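PDB 5AF3: VAPBC49 from Mycobacterium tuberculosis, which is possibly the antitoxin of a type II toxin-antitoxin system, with VapC45 as its cognate toxin, and carries a putative helix-turn-helix DNA-binding domain. Local coordinates for residues 55-60 / 68-73; 74-79 / 170-175; 82-87 / 155-160; 184-189 / 197-202. One frame throughout, in Å; residues are numbered along the deposited sequence.

Overall arrangement
Helix 72-86 takes part in three of the four contacts: the strand and turn leading into it, with Val73 of its first turn, meet the loop 55-60 in interaction 1, its middle packs on strand 172-176 in interaction 2, and its last turn faces helix 155-161 in interaction 3. Interaction 4 is a hairpin in the four-stranded sheet that interaction 2 also reaches, Ile175 O accepting from Leu187 N at 2.8 Å. Interactions 2, 3 and 4 are buried; interaction 2, its centre about 6 Å from that of the chain, is wholly apolar. Interaction 3 adds a cation-pi stack beside the second subunit. The partly buried interaction 1 mixes hydrogen bonds with apolar packing, whereas interaction 4 rests on backbone hydrogen bonds flanked by valines.

Interaction 1. Residues 55-60 / 68-73; sequences PIITAL and ARLPFV
Leu60 and Arg69 are joined twice where the irregular segment 55-60 runs beside residues 68-73, within the putative helix-turn-helix DNA-binding domain. Arg69 and Leu70 form a classic beta bulge opposite Tyr18, and Pro71 follows at the N-cap position of helix 72-86. The backbone bond from Leu60 N to Arg69 O is 2.8 Å long. The Arg69 side chain bends at chi2 (-80°) and chi3 (-91°), folding back so that NH1 reaches Leu60 O at 2.9 Å. That oxygen lies close to the guanidinium plane, at its edge, but NH1 approaches from above the carbonyl plane, 68° out of it. The other terminal nitrogen, NH2, forms a salt bridge with Asp39, so the guanidinium links the loop to Asp39, just after helix 31-38.

Beyond the arginine the packing is apolar. Leu70 points its CB away from the loop, yet its CD2 turns back to meet Ile57 CD1 at 3.8 Å, the two side chains lying at a slant, and the same methyl touches Ala59 CB. Pro71 CG meets Leu60 CD1 and, from a direction about a right angle away, Thr58 CG2 at 3.7 Å, the Thr58 and Pro71 side chains themselves crossing almost perpendicularly. Thr58 carries CG2 anti to its own N, which directs the methyl at Pro71 and Val73 while OG1 hydrogen-bonds Glu77. Thr58 O, buried without a polar partner in the model, has Pro71 CD at 3.3 Å.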
loop_
_atom_site.group_PDB
_atom_site.type_symbol
_atom_site.label_atom_id
_atom_site.label_comp_id
_atom_site.label_asym_id
_atom_site.label_seq_id
_atom_site.Cartn_x
_atom_site.Cartn_y
_atom_site.Cartn_z
ATOM N N PRO A 55 -15.202 8.585 21.853
ATOM C CA PRO A 55 -14.348 8.796 20.668
ATOM C C PRO A 55 -12.938 9.264 21.015
ATOM O O PRO A 55 -12.765 10.052 21.957
ATOM C CB PRO A 55 -15.082 9.905 19.897
ATOM C CG PRO A 55 -16.491 9.810 20.351
ATOM C CD PRO A 55 -16.395 9.453 21.809
ATOM N N ILE A 56 -11.942 8.801 20.261
ATOM C CA ILE A 56 -10.592 9.325 20.398
ATOM C C ILE A 56 -10.099 10.155 19.194
ATOM O O ILE A 56 -8.956 10.634 19.170
ATOM C CB ILE A 56 -9.550 8.214 20.767
ATOM C CG1 ILE A 56 -9.542 7.080 19.741
ATOM C CG2 ILE A 56 -9.828 7.684 22.187
ATOM C CD1 ILE A 56 -8.375 6.036 19.944
ATOM N N ILE A 57 -10.973 10.319 18.199
ATOM C CA ILE A 57 -10.731 11.295 17.116
ATOM C C ILE A 57 -11.919 12.243 16.939
ATOM O O ILE A 57 -13.043 11.944 17.350
ATOM C CB ILE A 57 -10.385 10.618 15.767
ATOM C CG1 ILE A 57 -11.540 9.772 15.219
ATOM C CG2 ILE A 57 -9.084 9.770 15.914
ATOM C CD1 ILE A 57 -11.237 9.098 13.841
ATOM N N THR A 58 -11.642 13.383 16.319
ATOM C CA THR A 58 -12.682 14.387 16.084
ATOM C C THR A 58 -13.541 13.921 14.891
ATOM O O THR A 58 -13.027 13.729 13.785
ATOM C CB THR A 58 -12.053 15.793 15.858
ATOM O OG1 THR A 58 -11.210 16.111 16.973
ATOM C CG2 THR A 58 -13.145 16.917 15.707
ATOM N N ALA A 59 -14.825 13.690 15.160
ATOM C CA ALA A 59 -15.803 13.282 14.148
ATOM C C ALA A 59 -17.079 14.091 14.319
ATOM O O ALA A 59 -17.390 14.545 15.414
ATOM C CB ALA A 59 -16.109 11.804 14.250
ATOM N N LEU A 60 -17.828 14.247 13.240
ATOM C CA LEU A 60 -19.062 15.046 13.266
ATOM C C LEU A 60 -20.167 14.188 12.687
ATOM O O LEU A 60 -19.874 13.264 11.909
ATOM C CB LEU A 60 -18.886 16.333 12.436
ATOM C CG LEU A 60 -17.841 17.376 12.893
ATOM C CD1 LEU A 60 -17.112 18.033 11.712
ATOM C CD2 LEU A 60 -18.443 18.439 13.813
ATOM N N ALA A 68 -19.838 11.673 5.059
ATOM C CA ALA A 68 -18.675 12.417 5.568
ATOM C C ALA A 68 -18.742 12.521 7.109
ATOM O O ALA A 68 -19.826 12.722 7.675
ATOM C CB ALA A 68 -18.560 13.798 4.896
ATOM N N ARG A 69 -17.588 12.342 7.774
ATOM C CA ARG A 69 -17.505 12.276 9.242
ATOM C C ARG A 69 -16.333 13.045 9.855
ATOM O O ARG A 69 -16.489 13.663 10.905
ATOM C CB ARG A 69 -17.417 10.796 9.699
ATOM C CG ARG A 69 -18.698 10.014 9.473
ATOM C CD ARG A 69 -19.702 10.300 10.550
ATOM N NE ARG A 69 -19.524 9.324 11.628
ATOM C CZ ARG A 69 -19.294 9.608 12.903
ATOM N NH1 ARG A 69 -19.226 10.862 13.315
ATOM N NH2 ARG A 69 -19.153 8.620 13.774
ATOM N N LEU A 70 -15.165 12.973 9.232
ATOM C CA LEU A 70 -13.964 13.552 9.838
ATOM C C LEU A 70 -13.612 14.912 9.240
ATOM O O LEU A 70 -13.351 15.033 8.042
ATOM C CB LEU A 70 -12.784 12.598 9.681
ATOM C CG LEU A 70 -13.010 11.150 10.124
ATOM C CD1 LEU A 70 -11.681 10.364 9.919
ATOM C CD2 LEU A 70 -13.485 11.119 11.565
ATOM N N PRO A 71 -13.545 15.927 10.098
ATOM C CA PRO A 71 -12.943 17.188 9.648
ATOM C C PRO A 71 -11.428 16.947 9.534
ATOM O O PRO A 71 -10.937 15.862 9.963
ATOM C CB PRO A 71 -13.328 18.180 10.762
ATOM C CG PRO A 71 -13.473 17.316 12.017
ATOM C CD PRO A 71 -13.948 15.940 11.523
ATOM N N PHE A 72 -10.681 17.891 8.975
ATOM C CA PHE A 72 -9.260 17.672 8.752
ATOM C C PHE A 72 -8.463 17.377 10.039
ATOM O O PHE A 72 -7.558 16.508 10.057
ATOM C CB PHE A 72 -8.583 18.820 7.985
ATOM C CG PHE A 72 -7.172 18.530 7.652
ATOM C CD1 PHE A 72 -6.855 17.718 6.550
ATOM C CD2 PHE A 72 -6.142 18.976 8.476
ATOM C CE1 PHE A 72 -5.510 17.432 6.276
ATOM C CE2 PHE A 72 -4.807 18.684 8.199
ATOM C CZ PHE A 72 -4.495 17.908 7.091
ATOM N N VAL A 73 -8.775 18.112 11.104
ATOM C CA VAL A 73 -8.131 17.821 12.400
ATOM C C VAL A 73 -8.352 16.350 12.830
ATOM O O VAL A 73 -7.419 15.740 13.431
ATOM C CB VAL A 73 -8.553 18.823 13.542
ATOM C CG1 VAL A 73 -9.985 18.623 13.932
ATOM C CG2 VAL A 73 -7.580 18.703 14.755
#

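Interaction 2. Residues 74-79 / 170-175; sequences GIAEAY and NLASMI
Ile175 is the main contributor from the strand to this contact, a purely apolar junction between helix 74-79 and strand 172-175 in which no hydrogen bond crosses. Its CH-pi interaction with Tyr79 is almost ideally centred: Ile175 CG2 stands 3.6 Å from the centroid of the Tyr79 ring, only 4° off the ring normal, so the methyl is nearly equidistant from all six carbons. The two side chains run past each other in opposite directions. With chi1 at 170°, Tyr79 extends away from its backbone N and turns one face to the strand, while its OH hydrogen-bonds the carbonyl oxygen of Tyr160.

The arrangement is helix-on-sheet packing: the axes of helix segment 74-79 and strand segment 172-175 pass 9.2 Å apart at 60°, and Ser173 and Met174 form a classic beta bulge opposite Ser165.

Aliphatic contacts make up the remainder. The second branch of Ile175 ends in CD1, which rests 3.7 Å from Ala76 CA and also touches Ala76 CB, with Ile75 CG2 more distant. Small side chains allow the closest backbone approach, at Ala76 and Ala172, where Ala76 CB meets Ala172 CB at 3.8 Å.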
loop_
_atom_site.group_PDB
_atom_site.type_symbol
_atom_site.label_atom_id
_atom_site.label_comp_id
_atom_site.label_asym_id
_atom_site.label_seq_id
_atom_site.Cartn_x
_atom_site.Cartn_y
_atom_site.Cartn_z
ATOM N N GLY A 74 -9.544 15.806 12.568
ATOM C CA GLY A 74 -9.880 14.414 12.892
ATOM C C GLY A 74 -9.070 13.390 12.089
ATOM O O GLY A 74 -8.673 12.332 12.610
ATOM N N ILE A 75 -8.869 13.640 10.795
ATOM C CA ILE A 75 -8.016 12.722 10.028
ATOM C C ILE A 75 -6.549 12.791 10.494
ATOM O O ILE A 75 -5.815 11.788 10.449
ATOM C CB ILE A 75 -8.153 12.866 8.472
ATOM C CG1 ILE A 75 -7.880 11.486 7.834
ATOM C CG2 ILE A 75 -7.215 13.917 7.910
ATOM C CD1 ILE A 75 -8.155 11.436 6.343
ATOM N N ALA A 76 -6.136 13.962 10.985
ATOM C CA ALA A 76 -4.767 14.167 11.457
ATOM C C ALA A 76 -4.608 13.354 12.752
ATOM O O ALA A 76 -3.608 12.649 12.925
ATOM C CB ALA A 76 -4.517 15.697 11.729
ATOM N N GLU A 77 -5.607 13.442 13.634
ATOM C CA GLU A 77 -5.631 12.644 14.880
ATOM C C GLU A 77 -5.650 11.127 14.543
ATOM O O GLU A 77 -4.903 10.330 15.120
ATOM C CB GLU A 77 -6.848 13.053 15.712
ATOM C CG GLU A 77 -6.713 14.521 16.210
ATOM C CD GLU A 77 -7.977 15.086 16.827
ATOM O OE1 GLU A 77 -9.082 14.615 16.465
ATOM O OE2 GLU A 77 -7.823 15.991 17.710
ATOM N N ALA A 78 -6.464 10.740 13.569
ATOM C CA ALA A 78 -6.515 9.327 13.120
ATOM C C ALA A 78 -5.167 8.874 12.546
ATOM O O ALA A 78 -4.736 7.741 12.777
ATOM C CB ALA A 78 -7.660 9.100 12.100
ATOM N N TYR A 79 -4.503 9.762 11.813
ATOM C CA TYR A 79 -3.219 9.482 11.224
ATOM C C TYR A 79 -2.184 9.189 12.316
ATOM O O TYR A 79 -1.447 8.185 12.237
ATOM C CB TYR A 79 -2.753 10.627 10.334
ATOM C CG TYR A 79 -1.319 10.506 9.880
ATOM C CD1 TYR A 79 -0.965 9.700 8.786
ATOM C CD2 TYR A 79 -0.316 11.229 10.523
ATOM C CE1 TYR A 79 0.348 9.619 8.373
ATOM C CE2 TYR A 79 0.971 11.166 10.111
ATOM C CZ TYR A 79 1.314 10.343 9.060
ATOM O OH TYR A 79 2.636 10.310 8.686
ATOM N N ASN A 170 -0.355 26.261 15.222
ATOM C CA ASN A 170 0.429 25.062 15.632
ATOM C C ASN A 170 -0.354 23.743 15.599
ATOM O O ASN A 170 0.032 22.789 16.279
ATOM C CB ASN A 170 0.991 25.229 17.055
ATOM C CG ASN A 170 1.956 26.383 17.165
ATOM O OD1 ASN A 170 1.675 27.356 17.863
ATOM N ND2 ASN A 170 3.094 26.295 16.467
ATOM N N LEU A 171 -1.474 23.718 14.878
ATOM C CA LEU A 171 -2.171 22.449 14.583
ATOM C C LEU A 171 -1.991 22.069 13.116
ATOM O O LEU A 171 -1.808 22.953 12.269
ATOM C CB LEU A 171 -3.640 22.526 14.930
ATOM C CG LEU A 171 -3.951 22.679 16.441
ATOM C CD1 LEU A 171 -5.406 22.753 16.634
ATOM C CD2 LEU A 171 -3.420 21.441 17.213
ATOM N N ALA A 172 -2.025 20.758 12.833
ATOM C CA ALA A 172 -1.840 20.231 11.482
ATOM C C ALA A 172 -2.626 20.996 10.376
ATOM O O ALA A 172 -3.821 21.242 10.484
ATOM C CB ALA A 172 -2.227 18.754 11.439
ATOM N N SER A 173 -1.911 21.291 9.301
ATOM C CA SER A 173 -2.525 21.876 8.127
ATOM C C SER A 173 -2.292 21.013 6.869
ATOM O O SER A 173 -2.917 21.248 5.821
ATOM C CB SER A 173 -1.931 23.256 7.937
ATOM O OG SER A 173 -0.530 23.154 7.761
ATOM N N MET A 174 -1.409 20.012 6.966
ATOM C CA MET A 174 -1.097 19.162 5.812
ATOM C C MET A 174 -0.422 17.909 6.339
ATOM O O MET A 174 0.321 17.960 7.330
ATOM C CB MET A 174 -0.129 19.873 4.835
ATOM C CG MET A 174 -0.019 19.225 3.446
ATOM S SD MET A 174 0.738 20.290 2.170
ATOM C CE MET A 174 2.466 20.273 2.499
ATOM N N ILE A 175 -0.657 16.798 5.663
ATOM C CA ILE A 175 -0.027 15.516 6.022
ATOM C C ILE A 175 0.480 14.848 4.734
ATOM O O ILE A 175 -0.309 14.607 3.829
ATOM C CB ILE A 175 -1.035 14.546 6.696
ATOM C CG1 ILE A 175 -1.756 15.178 7.919
ATOM C CG2 ILE A 175 -0.343 13.176 7.073
ATOM C CD1 ILE A 175 -3.112 14.526 8.210
#

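Interaction 3. Residues 82-87 / 155-160; sequences NAFRRA and EIVEHY
The guanidinium of Arg86 lies on the ring of Tyr160 in a cation-pi stack, with Arg86 CZ 3.9 Å from the ring centroid and the planes tilted by 30°. Arg86 leaves the helix in extended form, chi1 -168° and chi2 176°, then bends at chi3 so that NH1 sits over the ring centre, 3.2 Å from Tyr160 CE1. On the opposite face of the tyrosine lies His159 CD2, offset toward the rim. Nearer the backbone, Ala83 CB meets Tyr160 CB at 3.6 Å.

The helices 82-86 and 155-160 run nearly antiparallel, their axes 9.0 Å apart; Ala83 lets Tyr160 come close, and Ala87 packs against Ile156 and Val157. Val157 splits its two methyls: CG1, anti to the backbone N, reaches the edge of the Phe84 ring 3.8 Å from CE1, while CG2 touches Ala87 CB at 3.7 Å. Ile156 CG2 completes this patch against Ala87 CB.

Tyr160 OH and His159 NE2 hydrogen-bond the two carboxylate oxygens of Asp237 of the second subunit. The Arg86 cation over the ring probably polarises the phenol and would strengthen its donation to that carboxylate, coupling this helix pair to the dimer interface.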
loop_
_atom_site.group_PDB
_atom_site.type_symbol
_atom_site.label_atom_id
_atom_site.label_comp_id
_atom_site.label_asym_id
_atom_site.label_seq_id
_atom_site.Cartn_x
_atom_site.Cartn_y
_atom_site.Cartn_z
ATOM N N ASN A 82 -2.934 5.971 14.137
ATOM C CA ASN A 82 -2.509 4.847 13.296
ATOM C C ASN A 82 -1.013 4.592 13.341
ATOM O O ASN A 82 -0.562 3.424 13.229
ATOM C CB ASN A 82 -2.978 5.027 11.858
ATOM C CG ASN A 82 -2.926 3.711 11.070
ATOM O OD1 ASN A 82 -3.188 2.635 11.618
ATOM N ND2 ASN A 82 -2.553 3.796 9.799
ATOM N N ALA A 83 -0.240 5.660 13.498
ATOM C CA ALA A 83 1.192 5.563 13.626
ATOM C C ALA A 83 1.482 4.876 14.956
ATOM O O ALA A 83 2.413 4.052 15.031
ATOM C CB ALA A 83 1.858 6.937 13.594
ATOM N N PHE A 84 0.689 5.211 15.986
ATOM C CA PHE A 84 0.818 4.529 17.289
ATOM C C PHE A 84 0.512 3.017 17.124
ATOM O O PHE A 84 1.273 2.153 17.615
ATOM C CB PHE A 84 -0.112 5.135 18.373
ATOM C CG PHE A 84 0.251 6.536 18.798
ATOM C CD1 PHE A 84 1.386 7.196 18.317
ATOM C CD2 PHE A 84 -0.581 7.202 19.716
ATOM C CE1 PHE A 84 1.662 8.509 18.729
ATOM C CE2 PHE A 84 -0.301 8.504 20.130
ATOM C CZ PHE A 84 0.799 9.151 19.634
ATOM N N ARG A 85 -0.547 2.712 16.395
ATOM C CA ARG A 85 -1.012 1.336 16.179
ATOM C C ARG A 85 0.053 0.537 15.438
ATOM O O ARG A 85 0.387 -0.568 15.841
ATOM C CB ARG A 85 -2.294 1.329 15.364
ATOM C CG ARG A 85 -2.919 -0.061 15.169
ATOM C CD ARG A 85 -4.199 0.029 14.371
ATOM N NE ARG A 85 -3.888 0.246 12.971
ATOM C CZ ARG A 85 -4.007 -0.669 12.013
ATOM N NH1 ARG A 85 -4.477 -1.887 12.278
ATOM N NH2 ARG A 85 -3.690 -0.334 10.776
ATOM N N ARG A 86 0.594 1.116 14.365
ATOM C CA ARG A 86 1.705 0.523 13.608
ATOM C C ARG A 86 2.905 0.183 14.479
ATOM O O ARG A 86 3.583 -0.831 14.248
ATOM C CB ARG A 86 2.151 1.498 12.508
ATOM C CG ARG A 86 3.088 0.922 11.461
ATOM C CD ARG A 86 3.356 1.987 10.369
ATOM N NE ARG A 86 2.163 2.334 9.608
ATOM C CZ ARG A 86 1.551 3.531 9.600
ATOM N NH1 ARG A 86 1.962 4.550 10.348
ATOM N NH2 ARG A 86 0.485 3.708 8.842
ATOM N N ALA A 87 3.142 0.987 15.516
ATOM C CA ALA A 87 4.293 0.810 16.401
ATOM C C ALA A 87 4.135 -0.348 17.397
ATOM O O ALA A 87 5.092 -0.684 18.127
ATOM C CB ALA A 87 4.609 2.102 17.141
ATOM N N GLU A 155 11.719 5.954 16.793
ATOM C CA GLU A 155 11.796 6.479 15.421
ATOM C C GLU A 155 10.697 5.975 14.523
ATOM O O GLU A 155 10.263 6.693 13.622
ATOM C CB GLU A 155 13.166 6.190 14.799
ATOM C CG GLU A 155 14.236 7.102 15.429
ATOM C CD GLU A 155 15.547 7.140 14.651
ATOM O OE1 GLU A 155 15.673 6.437 13.618
ATOM O OE2 GLU A 155 16.458 7.897 15.077
ATOM N N ILE A 156 10.205 4.763 14.782
ATOM C CA ILE A 156 9.111 4.222 13.973
ATOM C C ILE A 156 7.847 5.096 14.108
ATOM O O ILE A 156 7.064 5.209 13.174
ATOM C CB ILE A 156 8.796 2.718 14.308
ATOM C CG1 ILE A 156 7.819 2.117 13.270
ATOM C CG2 ILE A 156 8.203 2.515 15.752
ATOM C CD1 ILE A 156 7.476 0.604 13.542
ATOM N N VAL A 157 7.680 5.738 15.266
ATOM C CA VAL A 157 6.594 6.729 15.490
ATOM C C VAL A 157 7.006 8.100 14.898
ATOM O O VAL A 157 6.202 8.727 14.161
ATOM C CB VAL A 157 6.254 6.871 17.011
ATOM C CG1 VAL A 157 5.116 7.927 17.231
ATOM C CG2 VAL A 157 5.790 5.537 17.576
ATOM N N GLU A 158 8.208 8.565 15.241
ATOM C CA GLU A 158 8.722 9.865 14.727
ATOM C C GLU A 158 8.607 9.982 13.218
ATOM O O GLU A 158 8.180 11.030 12.704
ATOM C CB GLU A 158 10.182 10.074 15.087
ATOM C CG GLU A 158 10.410 10.629 16.434
ATOM C CD GLU A 158 11.848 11.090 16.618
ATOM O OE1 GLU A 158 12.753 10.650 15.857
ATOM O OE2 GLU A 158 12.064 11.884 17.547
ATOM N N HIS A 159 8.986 8.924 12.503
ATOM C CA HIS A 159 8.858 8.906 11.013
ATOM C C HIS A 159 7.481 9.383 10.534
ATOM O O HIS A 159 7.377 10.181 9.575
ATOM C CB HIS A 159 9.198 7.504 10.470
ATOM C CG HIS A 159 8.828 7.267 9.029
ATOM N ND1 HIS A 159 9.357 7.998 7.985
ATOM C CD2 HIS A 159 7.987 6.364 8.468
ATOM C CE1 HIS A 159 8.868 7.549 6.842
ATOM N NE2 HIS A 159 8.037 6.555 7.106
ATOM N N TYR A 160 6.415 8.928 11.176
ATOM C CA TYR A 160 5.101 9.424 10.794
ATOM C C TYR A 160 4.782 10.850 11.273
ATOM O O TYR A 160 4.131 11.609 10.553
ATOM C CB TYR A 160 4.014 8.439 11.199
ATOM C CG TYR A 160 4.256 7.152 10.441
ATOM C CD1 TYR A 160 3.827 7.026 9.127
ATOM C CD2 TYR A 160 4.995 6.109 11.010
ATOM C CE1 TYR A 160 4.123 5.871 8.387
ATOM C CE2 TYR A 160 5.301 4.950 10.287
ATOM C CZ TYR A 160 4.859 4.840 8.982
ATOM O OH TYR A 160 5.139 3.708 8.233
#

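Interaction 4. Residues 184-189 / 197-202; sequences NVVLDP and VFDGSG
Val186 and Val197 exchange two backbone hydrogen bonds: Val186 N donates to Val197 O at 2.8 Å and Val197 N to Val186 O at 2.9 Å, each close to straight. This is the hydrogen-bonded pair of a short antiparallel beta hairpin, strands 185-187 and 197-198, at one edge of a four-stranded sheet. A third bond, from Asp199 N to Asn184 O, is 2.9 Å long and its donor is tilted 20° from the carbonyl plane. Val197 O also receives a CA-H...O contact from Val185 CA at 3.1 Å, Val185 itself being the partner of Phe198 in the non-hydrogen-bonded pair.

The side chains sort by face. Val186 CG2 and Val197 CG2 meet at 3.6 Å on one side, where Asp199 CB approaches Val186 CG1 at 4.0 Å. On the other, Val185 CG2 comes to Phe198 CD1 at 4.1 Å.

Polar ends find partners beyond the two strands: Asn184 OD1 accepts from Arg176, and Arg191 forms salt bridges with Asp188 OD2 and Asp199 OD1. These carboxylates are 5.4 Å apart between Asp188 OD2 and Asp199 OD1; the shared arginine probably offsets their mutual repulsion and ties the connection between the strands to the residues that follow each of them.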
loop_
_atom_site.group_PDB
_atom_site.type_symbol
_atom_site.label_atom_id
_atom_site.label_comp_id
_atom_site.label_asym_id
_atom_site.label_seq_id
_atom_site.Cartn_x
_atom_site.Cartn_y
_atom_site.Cartn_z
ATOM N N ASN A 184 5.415 12.553 -3.236
ATOM C CA ASN A 184 4.996 13.558 -2.233
ATOM C C ASN A 184 3.518 13.898 -2.274
ATOM O O ASN A 184 3.127 15.029 -2.520
ATOM C CB ASN A 184 5.887 14.808 -2.327
ATOM C CG ASN A 184 7.334 14.462 -2.159
ATOM O OD1 ASN A 184 7.687 13.715 -1.254
ATOM N ND2 ASN A 184 8.188 14.978 -3.030
ATOM N N VAL A 185 2.699 12.881 -2.030
ATOM C CA VAL A 185 1.266 13.019 -2.006
ATOM C C VAL A 185 0.869 13.442 -0.605
ATOM O O VAL A 185 1.355 12.871 0.401
ATOM C CB VAL A 185 0.574 11.714 -2.439
ATOM C CG1 VAL A 185 -0.906 11.716 -2.102
ATOM C CG2 VAL A 185 0.850 11.504 -3.971
ATOM N N VAL A 186 -0.019 14.429 -0.563
ATOM C CA VAL A 186 -0.500 15.006 0.693
ATOM C C VAL A 186 -1.999 15.048 0.832
ATOM O O VAL A 186 -2.757 15.039 -0.161
ATOM C CB VAL A 186 0.090 16.439 0.911
ATOM C CG1 VAL A 186 1.570 16.393 0.994
ATOM C CG2 VAL A 186 -0.346 17.416 -0.238
ATOM N N LEU A 187 -2.452 15.097 2.087
ATOM C CA LEU A 187 -3.786 15.524 2.420
ATOM C C LEU A 187 -3.678 17.010 2.840
ATOM O O LEU A 187 -2.886 17.354 3.714
ATOM C CB LEU A 187 -4.346 14.707 3.570
ATOM C CG LEU A 187 -4.393 13.196 3.331
ATOM C CD1 LEU A 187 -4.956 12.526 4.594
ATOM C CD2 LEU A 187 -5.251 12.901 2.088
ATOM N N ASP A 188 -4.456 17.868 2.166
ATOM C CA ASP A 188 -4.388 19.327 2.350
ATOM C C ASP A 188 -5.813 19.839 2.137
ATOM O O ASP A 188 -6.339 19.714 1.032
ATOM C CB ASP A 188 -3.374 19.910 1.343
ATOM C CG ASP A 188 -3.262 21.457 1.385
ATOM O OD1 ASP A 188 -4.058 22.121 2.072
ATOM O OD2 ASP A 188 -2.335 21.981 0.721
ATOM N N PRO A 189 -6.461 20.409 3.184
ATOM C CA PRO A 189 -7.852 20.833 3.003
ATOM C C PRO A 189 -7.984 22.001 1.987
ATOM O O PRO A 189 -9.096 22.328 1.556
ATOM C CB PRO A 189 -8.268 21.278 4.419
ATOM C CG PRO A 189 -6.997 21.713 5.044
ATOM C CD PRO A 189 -5.966 20.735 4.538
ATOM N N VAL A 197 -3.416 14.688 -3.011
ATOM C CA VAL A 197 -2.841 15.438 -4.162
ATOM C C VAL A 197 -1.355 15.344 -4.194
ATOM O O VAL A 197 -0.704 15.196 -3.128
ATOM C CB VAL A 197 -3.295 16.976 -4.166
ATOM C CG1 VAL A 197 -4.794 17.123 -4.280
ATOM C CG2 VAL A 197 -2.737 17.718 -2.943
ATOM N N PHE A 198 -0.794 15.407 -5.412
ATOM C CA PHE A 198 0.613 15.624 -5.601
ATOM C C PHE A 198 0.882 17.038 -5.051
ATOM O O PHE A 198 0.321 18.016 -5.540
ATOM C CB PHE A 198 0.960 15.547 -7.093
ATOM C CG PHE A 198 0.809 14.161 -7.685
ATOM C CD1 PHE A 198 1.831 13.230 -7.540
ATOM C CD2 PHE A 198 -0.324 13.826 -8.432
ATOM C CE1 PHE A 198 1.722 11.926 -8.146
ATOM C CE2 PHE A 198 -0.471 12.541 -9.002
ATOM C CZ PHE A 198 0.539 11.592 -8.851
ATOM N N ASP A 199 1.698 17.127 -3.994
ATOM C CA ASP A 199 2.016 18.438 -3.372
ATOM C C ASP A 199 2.586 19.387 -4.453
ATOM O O ASP A 199 2.338 20.597 -4.434
ATOM C CB ASP A 199 3.051 18.231 -2.266
ATOM C CG ASP A 199 3.318 19.497 -1.445
ATOM O OD1 ASP A 199 2.369 20.295 -1.223
ATOM O OD2 ASP A 199 4.473 19.617 -0.983
ATOM N N GLY A 200 3.355 18.817 -5.376
ATOM C CA GLY A 200 4.106 19.588 -6.361
ATOM C C GLY A 200 3.281 20.217 -7.472
ATOM O O GLY A 200 3.696 21.231 -8.050
ATOM N N SER A 201 2.126 19.638 -7.791
ATOM C CA SER A 201 1.233 20.247 -8.819
ATOM C C SER A 201 -0.198 20.537 -8.352
ATOM O O SER A 201 -0.973 21.144 -9.090
ATOM C CB SER A 201 1.195 19.310 -10.031
ATOM O OG SER A 201 0.521 18.102 -9.669
ATOM N N GLY A 202 -0.571 20.069 -7.148
ATOM C CA GLY A 202 -1.932 20.213 -6.635
ATOM C C GLY A 202 -2.973 19.335 -7.316
ATOM O O GLY A 202 -4.180 19.477 -7.074
#